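Local coordinates for sensor protein (Vibrio cholerae, PDB 3BY9), which is the sensor domain of the histidine kinase DctB, binds C4-dicarboxylates such as succinate and probably relays their presence through phosphorylation of a kinase histidine, at residues A72-I78 / V145-D151; T59-E64 / I85-N91; R104-S110 / Y131-P135. All blocks are in the same frame, centred on the assembly; numbering follows the deposited sequence.

Contact 1: residues A72-I78 / V145-D151; sequences AADTYLI and VIVVKMD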
loop_
_atom_site.group_PDB
_atom_site.type_symbol
_atom_site.label_atom_id
_atom_site.label_comp_id
_atom_site.label_asym_id
_atom_site.label_seq_id
_atom_site.Cartn_x
_atom_site.Cartn_y
_atom_site.Cartn_z
ATOM N N ALA A 72 7.153 -6.169 10.882
ATOM C CA ALA A 72 6.980 -5.277 9.747
ATOM C C ALA A 72 8.197 -5.333 8.808
ATOM O O ALA A 72 9.208 -5.983 9.093
ATOM C CB ALA A 72 6.794 -3.827 10.216
ATOM N N ALA A 73 8.052 -4.721 7.641
ATOM C CA ALA A 73 9.199 -4.695 6.737
ATOM C C ALA A 73 10.218 -3.702 7.249
ATOM O O ALA A 73 11.387 -4.042 7.386
ATOM C CB ALA A 73 8.755 -4.311 5.327
ATOM N N ASP A 74 9.788 -2.480 7.581
ATOM C CA ASP A 74 10.738 -1.467 8.031
ATOM C C ASP A 74 10.054 -0.512 8.994
ATOM O O ASP A 74 8.862 -0.270 8.848
ATOM C CB ASP A 74 11.203 -0.616 6.825
ATOM C CG ASP A 74 11.741 -1.472 5.684
ATOM O OD1 ASP A 74 12.936 -1.873 5.734
ATOM O OD2 ASP A 74 10.958 -1.769 4.761
ATOM N N THR A 75 10.821 0.052 9.927
ATOM C CA THR A 75 10.239 1.031 10.894
ATOM C C THR A 75 11.333 2.107 10.927
ATOM O O THR A 75 12.465 1.806 11.266
ATOM C CB THR A 75 10.038 0.415 12.284
ATOM O OG1 THR A 75 9.094 -0.682 12.197
ATOM C CG2 THR A 75 9.477 1.478 13.253
ATOM N N TYR A 76 10.965 3.364 10.607
ATOM C CA TYR A 76 12.033 4.345 10.456
ATOM C C TYR A 76 11.570 5.744 10.839
ATOM O O TYR A 76 10.403 6.090 10.682
ATOM C CB TYR A 76 12.589 4.340 9.011
ATOM C CG TYR A 76 11.570 4.441 7.895
ATOM C CD1 TYR A 76 11.493 5.598 7.111
ATOM C CD2 TYR A 76 10.724 3.345 7.567
ATOM C CE1 TYR A 76 10.599 5.660 5.999
ATOM C CE2 TYR A 76 9.853 3.421 6.487
ATOM C CZ TYR A 76 9.795 4.542 5.722
ATOM O OH TYR A 76 8.951 4.540 4.632
ATOM N N LEU A 77 12.541 6.516 11.308
ATOM C CA LEU A 77 12.309 7.866 11.852
ATOM C C LEU A 77 12.846 8.936 10.937
ATOM O O LEU A 77 13.996 8.885 10.551
ATOM C CB LEU A 77 13.027 7.932 13.227
ATOM C CG LEU A 77 12.915 9.251 13.984
ATOM C CD1 LEU A 77 11.466 9.419 14.501
ATOM C CD2 LEU A 77 13.813 9.169 15.214
ATOM N N ILE A 78 12.000 9.932 10.629
ATOM C CA ILE A 78 12.378 10.978 9.681
ATOM C C ILE A 78 12.369 12.342 10.372
ATOM O O ILE A 78 11.457 12.624 11.148
ATOM C CB ILE A 78 11.348 10.963 8.545
ATOM C CG1 ILE A 78 11.207 9.510 7.984
ATOM C CG2 ILE A 78 11.839 11.815 7.405
ATOM C CD1 ILE A 78 10.176 9.436 6.842
ATOM N N VAL A 145 8.655 12.531 11.890
ATOM C CA VAL A 145 7.593 11.580 11.565
ATOM C C VAL A 145 8.150 10.174 11.746
ATOM O O VAL A 145 9.295 9.910 11.352
ATOM C CB VAL A 145 7.194 11.713 10.052
ATOM C CG1 VAL A 145 6.246 10.551 9.605
ATOM C CG2 VAL A 145 6.440 13.044 9.823
ATOM N N ILE A 146 7.341 9.300 12.347
ATOM C CA ILE A 146 7.743 7.878 12.483
ATOM C C ILE A 146 6.842 7.087 11.507
ATOM O O ILE A 146 5.635 7.368 11.369
ATOM C CB ILE A 146 7.582 7.432 13.967
ATOM C CG1 ILE A 146 7.886 5.925 14.099
ATOM C CG2 ILE A 146 6.160 7.621 14.463
ATOM C CD1 ILE A 146 9.331 5.545 13.792
ATOM N N VAL A 147 7.457 6.121 10.805
ATOM C CA VAL A 147 6.766 5.354 9.756
ATOM C C VAL A 147 6.952 3.870 9.962
ATOM O O VAL A 147 8.035 3.419 10.341
ATOM C CB VAL A 147 7.386 5.668 8.372
ATOM C CG1 VAL A 147 6.558 4.967 7.265
ATOM C CG2 VAL A 147 7.393 7.216 8.112
ATOM N N VAL A 148 5.883 3.121 9.751
ATOM C CA VAL A 148 6.003 1.653 9.772
ATOM C C VAL A 148 5.556 1.217 8.353
ATOM O O VAL A 148 4.500 1.637 7.898
ATOM C CB VAL A 148 5.024 1.069 10.802
ATOM C CG1 VAL A 148 4.875 -0.475 10.601
ATOM C CG2 VAL A 148 5.610 1.273 12.218
ATOM N N LYS A 149 6.354 0.379 7.690
ATOM C CA LYS A 149 6.011 -0.146 6.363
ATOM C C LYS A 149 5.763 -1.637 6.516
ATOM O O LYS A 149 6.595 -2.356 7.055
ATOM C CB LYS A 149 7.170 0.083 5.392
ATOM C CG LYS A 149 6.927 -0.511 4.008
ATOM C CD LYS A 149 8.221 -0.396 3.161
ATOM C CE LYS A 149 7.961 -0.995 1.740
ATOM N NZ LYS A 149 9.267 -0.939 0.966
HETATM N N MSE A 150 4.605 -2.055 6.015
HETATM C CA MSE A 150 4.160 -3.458 6.090
HETATM C C MSE A 150 4.271 -4.101 4.721
HETATM O O MSE A 150 3.849 -3.518 3.727
HETATM C CB MSE A 150 2.664 -3.525 6.552
HETATM C CG MSE A 150 2.224 -4.946 6.844
HETATM SE SE MSE A 150 0.234 -4.977 6.840
HETATM C CE MSE A 150 -0.013 -4.806 4.897
ATOM N N ASP A 151 4.824 -5.317 4.681
ATOM C CA ASP A 151 4.950 -6.093 3.442
ATOM C C ASP A 151 3.520 -6.537 3.146
ATOM O O ASP A 151 2.725 -6.732 4.071
ATOM C CB ASP A 151 5.843 -7.308 3.745
ATOM C CG ASP A 151 6.038 -8.218 2.558
ATOM O OD1 ASP A 151 6.781 -7.830 1.623
ATOM O OD2 ASP A 151 5.449 -9.328 2.572
HETATM O O HOH W 1 11.073 -2.683 2.312
#

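Contact 2: residues T59-E64 / I85-N91; sequences TNRYLE and IASSNWN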
loop_
_atom_site.group_PDB
_atom_site.type_symbol
_atom_site.label_atom_id
_atom_site.label_comp_id
_atom_site.label_asym_id
_atom_site.label_seq_id
_atom_site.Cartn_x
_atom_site.Cartn_y
_atom_site.Cartn_z
ATOM N N THR A 59 18.868 4.598 19.014
ATOM C CA THR A 59 17.565 4.649 18.325
ATOM C C THR A 59 17.426 3.623 17.206
ATOM O O THR A 59 16.380 2.993 17.061
ATOM C CB THR A 59 17.280 6.069 17.873
ATOM O OG1 THR A 59 17.400 6.919 19.036
ATOM C CG2 THR A 59 15.838 6.171 17.318
ATOM N N ASN A 60 18.495 3.431 16.443
ATOM C CA ASN A 60 18.477 2.414 15.390
ATOM C C ASN A 60 18.188 1.031 15.960
ATOM O O ASN A 60 17.386 0.272 15.411
ATOM C CB ASN A 60 19.844 2.306 14.725
ATOM C CG ASN A 60 20.084 3.345 13.648
ATOM O OD1 ASN A 60 19.161 3.934 13.070
ATOM N ND2 ASN A 60 21.362 3.513 13.316
ATOM N N ARG A 61 18.890 0.680 17.045
ATOM C CA ARG A 61 18.715 -0.641 17.654
ATOM C C ARG A 61 17.329 -0.801 18.237
ATOM O O ARG A 61 16.750 -1.881 18.177
ATOM C CB ARG A 61 19.810 -0.869 18.704
ATOM C CG ARG A 61 21.193 -0.991 17.953
ATOM C CD ARG A 61 22.394 -1.160 18.903
ATOM N NE ARG A 61 23.645 -1.361 18.158
ATOM C CZ ARG A 61 24.037 -2.515 17.622
ATOM N NH1 ARG A 61 23.287 -3.614 17.736
ATOM N NH2 ARG A 61 25.192 -2.568 16.962
ATOM N N TYR A 62 16.770 0.304 18.755
ATOM C CA TYR A 62 15.403 0.228 19.309
ATOM C C TYR A 62 14.404 0.006 18.177
ATOM O O TYR A 62 13.520 -0.854 18.286
ATOM C CB TYR A 62 15.077 1.529 20.065
ATOM C CG TYR A 62 13.642 1.585 20.535
ATOM C CD1 TYR A 62 13.143 0.626 21.398
ATOM C CD2 TYR A 62 12.803 2.623 20.116
ATOM C CE1 TYR A 62 11.796 0.663 21.857
ATOM C CE2 TYR A 62 11.469 2.687 20.576
ATOM C CZ TYR A 62 10.971 1.709 21.429
ATOM O OH TYR A 62 9.630 1.705 21.779
ATOM N N LEU A 63 14.535 0.752 17.082
ATOM C CA LEU A 63 13.566 0.597 15.978
ATOM C C LEU A 63 13.709 -0.818 15.379
ATOM O O LEU A 63 12.738 -1.425 14.917
ATOM C CB LEU A 63 13.796 1.665 14.889
ATOM C CG LEU A 63 13.503 3.119 15.369
ATOM C CD1 LEU A 63 13.823 4.109 14.219
ATOM C CD2 LEU A 63 12.087 3.263 15.829
ATOM N N GLU A 64 14.928 -1.351 15.400
ATOM C CA GLU A 64 15.123 -2.688 14.875
ATOM C C GLU A 64 14.351 -3.704 15.748
ATOM O O GLU A 64 13.766 -4.649 15.220
ATOM C CB GLU A 64 16.636 -2.978 14.846
ATOM C CG GLU A 64 16.992 -4.326 14.239
ATOM C CD GLU A 64 18.507 -4.585 14.231
ATOM O OE1 GLU A 64 19.312 -3.813 14.828
ATOM O OE2 GLU A 64 18.885 -5.597 13.589
ATOM N N ILE A 85 16.690 9.597 9.730
ATOM C CA ILE A 85 17.819 9.675 10.647
ATOM C C ILE A 85 18.062 8.391 11.443
ATOM O O ILE A 85 19.134 8.225 11.971
ATOM C CB ILE A 85 17.715 10.857 11.641
ATOM C CG1 ILE A 85 16.505 10.672 12.582
ATOM C CG2 ILE A 85 17.593 12.202 10.903
ATOM C CD1 ILE A 85 16.633 11.699 13.765
ATOM N N ALA A 86 17.062 7.514 11.564
ATOM C CA ALA A 86 17.301 6.247 12.284
ATOM C C ALA A 86 16.339 5.244 11.658
ATOM O O ALA A 86 15.279 5.610 11.175
ATOM C CB ALA A 86 17.035 6.407 13.809
ATOM N N SER A 87 16.702 3.964 11.671
ATOM C CA SER A 87 15.837 3.036 10.975
ATOM C C SER A 87 16.126 1.589 11.367
ATOM O O SER A 87 17.258 1.234 11.659
ATOM C CB SER A 87 16.113 3.166 9.465
ATOM O OG SER A 87 15.304 2.244 8.714
ATOM N N SER A 88 15.098 0.753 11.354
ATOM C CA SER A 88 15.292 -0.660 11.655
ATOM C C SER A 88 16.206 -1.331 10.641
ATOM O O SER A 88 16.800 -2.390 10.953
ATOM C CB SER A 88 13.911 -1.360 11.639
ATOM O OG SER A 88 13.336 -1.248 10.336
ATOM N N ASN A 89 16.331 -0.760 9.430
ATOM C CA ASN A 89 17.176 -1.394 8.397
ATOM C C ASN A 89 18.565 -0.780 8.255
ATOM O O ASN A 89 19.243 -0.955 7.236
ATOM C CB ASN A 89 16.441 -1.384 7.030
ATOM C CG ASN A 89 15.976 0.018 6.600
ATOM O OD1 ASN A 89 16.666 0.988 6.842
ATOM N ND2 ASN A 89 14.805 0.109 5.975
ATOM N N TRP A 90 18.999 -0.105 9.333
ATOM C CA TRP A 90 20.265 0.605 9.342
ATOM C C TRP A 90 21.460 -0.298 9.000
ATOM O O TRP A 90 22.458 0.201 8.467
ATOM C CB TRP A 90 20.518 1.229 10.711
ATOM C CG TRP A 90 20.751 0.215 11.782
ATOM C CD1 TRP A 90 19.826 -0.467 12.495
ATOM C CD2 TRP A 90 22.039 -0.242 12.226
ATOM N NE1 TRP A 90 20.454 -1.327 13.392
ATOM C CE2 TRP A 90 21.816 -1.205 13.224
ATOM C CE3 TRP A 90 23.351 0.077 11.857
ATOM C CZ2 TRP A 90 22.863 -1.866 13.873
ATOM C CZ3 TRP A 90 24.415 -0.592 12.513
ATOM C CH2 TRP A 90 24.145 -1.538 13.500
ATOM N N ASN A 91 21.306 -1.581 9.344
ATOM C CA ASN A 91 22.321 -2.634 9.142
ATOM C C ASN A 91 22.025 -3.570 7.985
ATOM O O ASN A 91 22.570 -4.688 7.919
ATOM C CB ASN A 91 22.469 -3.484 10.420
ATOM C CG ASN A 91 21.123 -4.050 10.942
ATOM O OD1 ASN A 91 20.014 -3.719 10.465
ATOM N ND2 ASN A 91 21.231 -4.882 11.963
HETATM O O HOH W 2 17.823 -6.070 11.058
#

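Contact 3: residues R104-S110 / Y131-P135; sequences RPYFYLS and YYAYP. With SIN (succinic acid), chain E.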
loop_
_atom_site.group_PDB
_atom_site.type_symbol
_atom_site.label_atom_id
_atom_site.label_comp_id
_atom_site.label_asym_id
_atom_site.label_seq_id
_atom_site.Cartn_x
_atom_site.Cartn_y
_atom_site.Cartn_z
ATOM N N ARG A 104 7.244 12.063 -0.400
ATOM C CA ARG A 104 6.199 11.052 -0.224
ATOM C C ARG A 104 4.996 11.612 0.504
ATOM O O ARG A 104 5.136 12.298 1.514
ATOM C CB ARG A 104 6.690 9.877 0.610
ATOM C CG ARG A 104 7.487 8.879 -0.149
ATOM C CD ARG A 104 6.608 8.051 -1.135
ATOM N NE ARG A 104 7.286 6.774 -1.453
ATOM C CZ ARG A 104 7.113 6.089 -2.584
ATOM N NH1 ARG A 104 6.283 6.520 -3.526
ATOM N NH2 ARG A 104 7.869 4.994 -2.809
ATOM N N PRO A 105 3.799 11.255 0.062
ATOM C CA PRO A 105 2.607 11.783 0.759
ATOM C C PRO A 105 2.550 11.437 2.238
ATOM O O PRO A 105 2.080 12.228 3.038
ATOM C CB PRO A 105 1.464 11.122 0.001
ATOM C CG PRO A 105 1.985 11.136 -1.434
ATOM C CD PRO A 105 3.442 10.658 -1.250
ATOM N N TYR A 106 3.008 10.239 2.629
ATOM C CA TYR A 106 2.899 9.939 4.051
ATOM C C TYR A 106 3.747 10.883 4.895
ATOM O O TYR A 106 3.379 11.153 6.050
ATOM C CB TYR A 106 3.205 8.449 4.337
ATOM C CG TYR A 106 4.613 7.997 3.963
ATOM C CD1 TYR A 106 5.731 8.361 4.748
ATOM C CD2 TYR A 106 4.830 7.181 2.845
ATOM C CE1 TYR A 106 7.036 7.916 4.421
ATOM C CE2 TYR A 106 6.133 6.741 2.516
ATOM C CZ TYR A 106 7.225 7.117 3.306
ATOM O OH TYR A 106 8.522 6.724 2.962
ATOM N N PHE A 107 4.839 11.428 4.356
ATOM C CA PHE A 107 5.629 12.324 5.175
ATOM C C PHE A 107 4.938 13.734 5.092
ATOM O O PHE A 107 4.754 14.416 6.100
ATOM C CB PHE A 107 7.059 12.460 4.620
ATOM C CG PHE A 107 7.875 13.495 5.364
ATOM C CD1 PHE A 107 8.464 13.176 6.587
ATOM C CD2 PHE A 107 7.913 14.822 4.912
ATOM C CE1 PHE A 107 9.083 14.119 7.377
ATOM C CE2 PHE A 107 8.524 15.805 5.688
ATOM C CZ PHE A 107 9.118 15.448 6.941
ATOM N N TYR A 108 4.593 14.140 3.878
ATOM C CA TYR A 108 3.960 15.464 3.675
ATOM C C TYR A 108 2.738 15.621 4.562
ATOM O O TYR A 108 2.537 16.692 5.216
ATOM C CB TYR A 108 3.533 15.562 2.189
ATOM C CG TYR A 108 2.788 16.830 1.811
ATOM C CD1 TYR A 108 3.426 18.077 1.814
ATOM C CD2 TYR A 108 1.477 16.766 1.390
ATOM C CE1 TYR A 108 2.756 19.238 1.402
ATOM C CE2 TYR A 108 0.775 17.911 0.968
ATOM C CZ TYR A 108 1.423 19.142 0.977
ATOM O OH TYR A 108 0.722 20.273 0.565
ATOM N N LEU A 109 1.903 14.573 4.599
ATOM C CA LEU A 109 0.688 14.679 5.412
ATOM C C LEU A 109 0.957 14.560 6.899
ATOM O O LEU A 109 0.362 15.281 7.708
ATOM C CB LEU A 109 -0.331 13.618 5.040
ATOM C CG LEU A 109 -0.723 13.654 3.533
ATOM C CD1 LEU A 109 -1.595 12.434 3.171
ATOM C CD2 LEU A 109 -1.449 14.985 3.219
ATOM N N SER A 110 1.883 13.689 7.297
ATOM C CA SER A 110 2.077 13.563 8.740
ATOM C C SER A 110 2.929 14.647 9.383
ATOM O O SER A 110 2.811 14.886 10.605
ATOM C CB SER A 110 2.658 12.175 9.076
ATOM O OG SER A 110 1.648 11.184 8.891
ATOM N N TYR A 131 2.097 1.815 4.108
ATOM C CA TYR A 131 2.799 2.665 5.054
ATOM C C TYR A 131 1.877 3.382 6.006
ATOM O O TYR A 131 0.853 3.932 5.567
ATOM C CB TYR A 131 3.589 3.755 4.287
ATOM C CG TYR A 131 4.627 3.243 3.293
ATOM C CD1 TYR A 131 5.981 3.349 3.552
ATOM C CD2 TYR A 131 4.240 2.720 2.048
ATOM C CE1 TYR A 131 6.952 2.948 2.612
ATOM C CE2 TYR A 131 5.206 2.328 1.108
ATOM C CZ TYR A 131 6.533 2.440 1.391
ATOM O OH TYR A 131 7.476 2.021 0.484
ATOM N N TYR A 132 2.229 3.352 7.307
ATOM C CA TYR A 132 1.481 4.138 8.306
ATOM C C TYR A 132 2.475 5.152 8.884
ATOM O O TYR A 132 3.604 4.786 9.243
ATOM C CB TYR A 132 0.991 3.249 9.446
ATOM C CG TYR A 132 -0.222 2.426 9.041
ATOM C CD1 TYR A 132 -1.472 3.029 8.937
ATOM C CD2 TYR A 132 -0.090 1.080 8.781
ATOM C CE1 TYR A 132 -2.602 2.277 8.581
ATOM C CE2 TYR A 132 -1.200 0.307 8.430
ATOM C CZ TYR A 132 -2.423 0.904 8.342
ATOM O OH TYR A 132 -3.506 0.114 8.048
ATOM N N ALA A 133 2.060 6.411 9.015
ATOM C CA ALA A 133 2.981 7.430 9.528
ATOM C C ALA A 133 2.283 8.268 10.592
ATOM O O ALA A 133 1.030 8.362 10.628
ATOM C CB ALA A 133 3.448 8.329 8.356
ATOM N N TYR A 134 3.079 8.837 11.485
ATOM C CA TYR A 134 2.476 9.617 12.576
ATOM C C TYR A 134 3.486 10.674 12.994
ATOM O O TYR A 134 4.688 10.436 13.004
ATOM C CB TYR A 134 2.208 8.670 13.771
ATOM C CG TYR A 134 1.171 9.204 14.723
ATOM C CD1 TYR A 134 -0.194 8.950 14.513
ATOM C CD2 TYR A 134 1.543 9.972 15.826
ATOM C CE1 TYR A 134 -1.149 9.467 15.385
ATOM C CE2 TYR A 134 0.580 10.480 16.699
ATOM C CZ TYR A 134 -0.763 10.225 16.466
ATOM O OH TYR A 134 -1.744 10.772 17.326
ATOM N N PRO A 135 3.012 11.886 13.345
ATOM C CA PRO A 135 3.958 12.933 13.757
ATOM C C PRO A 135 4.589 12.657 15.144
ATOM O O PRO A 135 3.904 12.139 16.046
ATOM C CB PRO A 135 3.065 14.199 13.824
ATOM C CG PRO A 135 1.703 13.611 14.257
ATOM C CD PRO A 135 1.612 12.362 13.342
HETATM C C1 SIN E . 11.222 2.131 0.629
HETATM O O1 SIN E . 10.087 1.715 1.040
HETATM O O2 SIN E . 11.962 1.421 -0.108
HETATM C C2 SIN E . 11.729 3.528 1.007
HETATM C C3 SIN E . 10.594 4.438 1.510
HETATM C C4 SIN E . 9.682 4.934 0.404
HETATM O O3 SIN E . 8.706 5.679 0.722
HETATM O O4 SIN E . 9.896 4.570 -0.788
#

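Contact 1: residues A72-I78 / V145-D151
Val-147 lies over one face of the Tyr-76 ring: its CB is 3.8 Å from the ring centroid and only 14° off the normal, the geometry of a CH-pi contact. Lys-149 follows on the same face of the sheet. Its CG is anti to the backbone N (chi1 177°), and the chain, extended from there on, carries NZ out past Asp-74. CB sits at the edge of the Tyr-76 ring, 4.4 Å from CE2; CG passes the methyl of Ala-73 only at a distance; CD runs 3.5 Å from Asp-74 OD2; CE packs against Tyr-131 OH. At the tip, NZ is 4.2 Å from Asp-74 OD2, too far for a salt bridge, and a water spans the gap, giving a hydrogen bond to Asp-74 OD2 (2.6 Å) and taking one from Lys-149 NZ (2.8 Å). NZ also bonds Gln-127 O and the bound succinate. Beneath these groups, segments 74-78 and 145-150 run antiparallel, their axes at 165°, paired in the central sheet of a PAS-like sensor fold. The ladder is regular from Ile-78 with Val-145 to Asp-74 with Lys-149, then breaks into a classic beta bulge: Lys-149 O accepts from both Ala-73 N (2.8 Å) and Asp-74 N (3.2 Å). Asp-74 OD1, the carboxylate oxygen not used by the water, is held by Asn-89 and by a salt bridge to Arg-94.

Contact 2: residues T59-E64 / I85-N91
Trp-90 has CG between its own backbone N and carbonyl carbon (chi1 68°), which lays the indole against Asn-60, while Glu-64, fully extended with CG anti to its N (chi1 -177°), reaches the indole edge. The Asn-60 amide is within 3° of parallel to the indole, and its CB makes a CH-pi contact, 3.8 Å from the centroid of the five-membered ring. On the strand side, OD1 accepts from Ser-87 N at 2.8 Å. Trp-90 NE1 donates to Glu-64 OE1 (3.1 Å), meeting it from above the carboxylate plane. OE2 takes a bond from Asn-91 ND2 (2.9 Å) in one of the two conformers of Asn-91, so this link is less certain. Trp-90 CZ2 lies over the centre of one face of the Arg-61 guanidinium, 4.0 Å from CZ, with the planes too steeply inclined for a parallel stack. Deeper in, Leu-63 CD1 packs on Ala-86 CB (4.0 Å), and Thr-59 CG2 touches the same methyl at 3.7 Å. The contact seats helix 53-70 on edge strand 84-87; strand 74-79 lies next in the sheet, Leu-63 also reaching Leu-77, and helices 33-38 (at Tyr-62 and Leu-63) and 41-48 (at Thr-59 and Tyr-62) also pack on helix 53-70.

Contact 3: residues R104-S110 / Y131-P135
Tyr-106 and Tyr-131 form the close-packed core: their planes are only 14° apart, yet the rings are slid so far that the centroids stand 4.9 Å apart and overlap is slight. What touches is an edge carbon over a face, Tyr-106 CE2 lying 3.5 Å from Tyr-131 CD1. Two residues further along the strand, Ala-133 CB meets Tyr-106 CB at 4.0 Å. Ser-110 is equally tight: its O touches Pro-135 CB at 3.3 Å, and its OG, near Ala-133 CB, bonds Ser-116 and Gln-114. By contrast, on the helix flank turned from the strand, Tyr-108 and Leu-109 are exposed. Past the rings, Arg-104, bent at chi2 (-71°), presents its guanidinium edge to one succinate carboxylate, NE to O3 (2.8 Å) and NH2 to O4 (2.9 Å). Tyr-106 OH adds a third bond at O3, its 2.5 Å unusually short and not to be pressed, and Tyr-131 OH donates to O1 of the other carboxylate (2.7 Å). Ser-123 N, Thr-124 N, Ser-125 OG and Lys-149 NZ also bond the ligand. Helix 105-110 runs at 25° to the 131-135 part of strand 128-138, which lies between strands 116-121 and 141-150; Tyr-106 also reaches Val-147 of the latter.

In the fold
Contacts 1 and 3 share the ligand pocket. Their centres are 10 Å apart, and Tyr-76 OH of contact 1 and Tyr-106 OH of contact 3 are 2.8 Å from each other, a hydrogen bond that ties strand 74-79 to a phenol on succinate. Strands 128-138 and 141-150 are also neighbours, with Val-148 N bonded to Tyr-132 O (2.9 Å). Contact 2 joins the far side of contact 1, again with centres 10 Å apart: Thr-75 O meets Ser-88 N at 2.8 Å. Contacts 2 and 3 do not touch (nearest atoms about 9 Å apart), so contact 1 bridges them. Helix 53-70 stands outside the pocket, meeting Thr-75, Leu-77 and Val-148 on the sheet face opposite Tyr-76 and Lys-149.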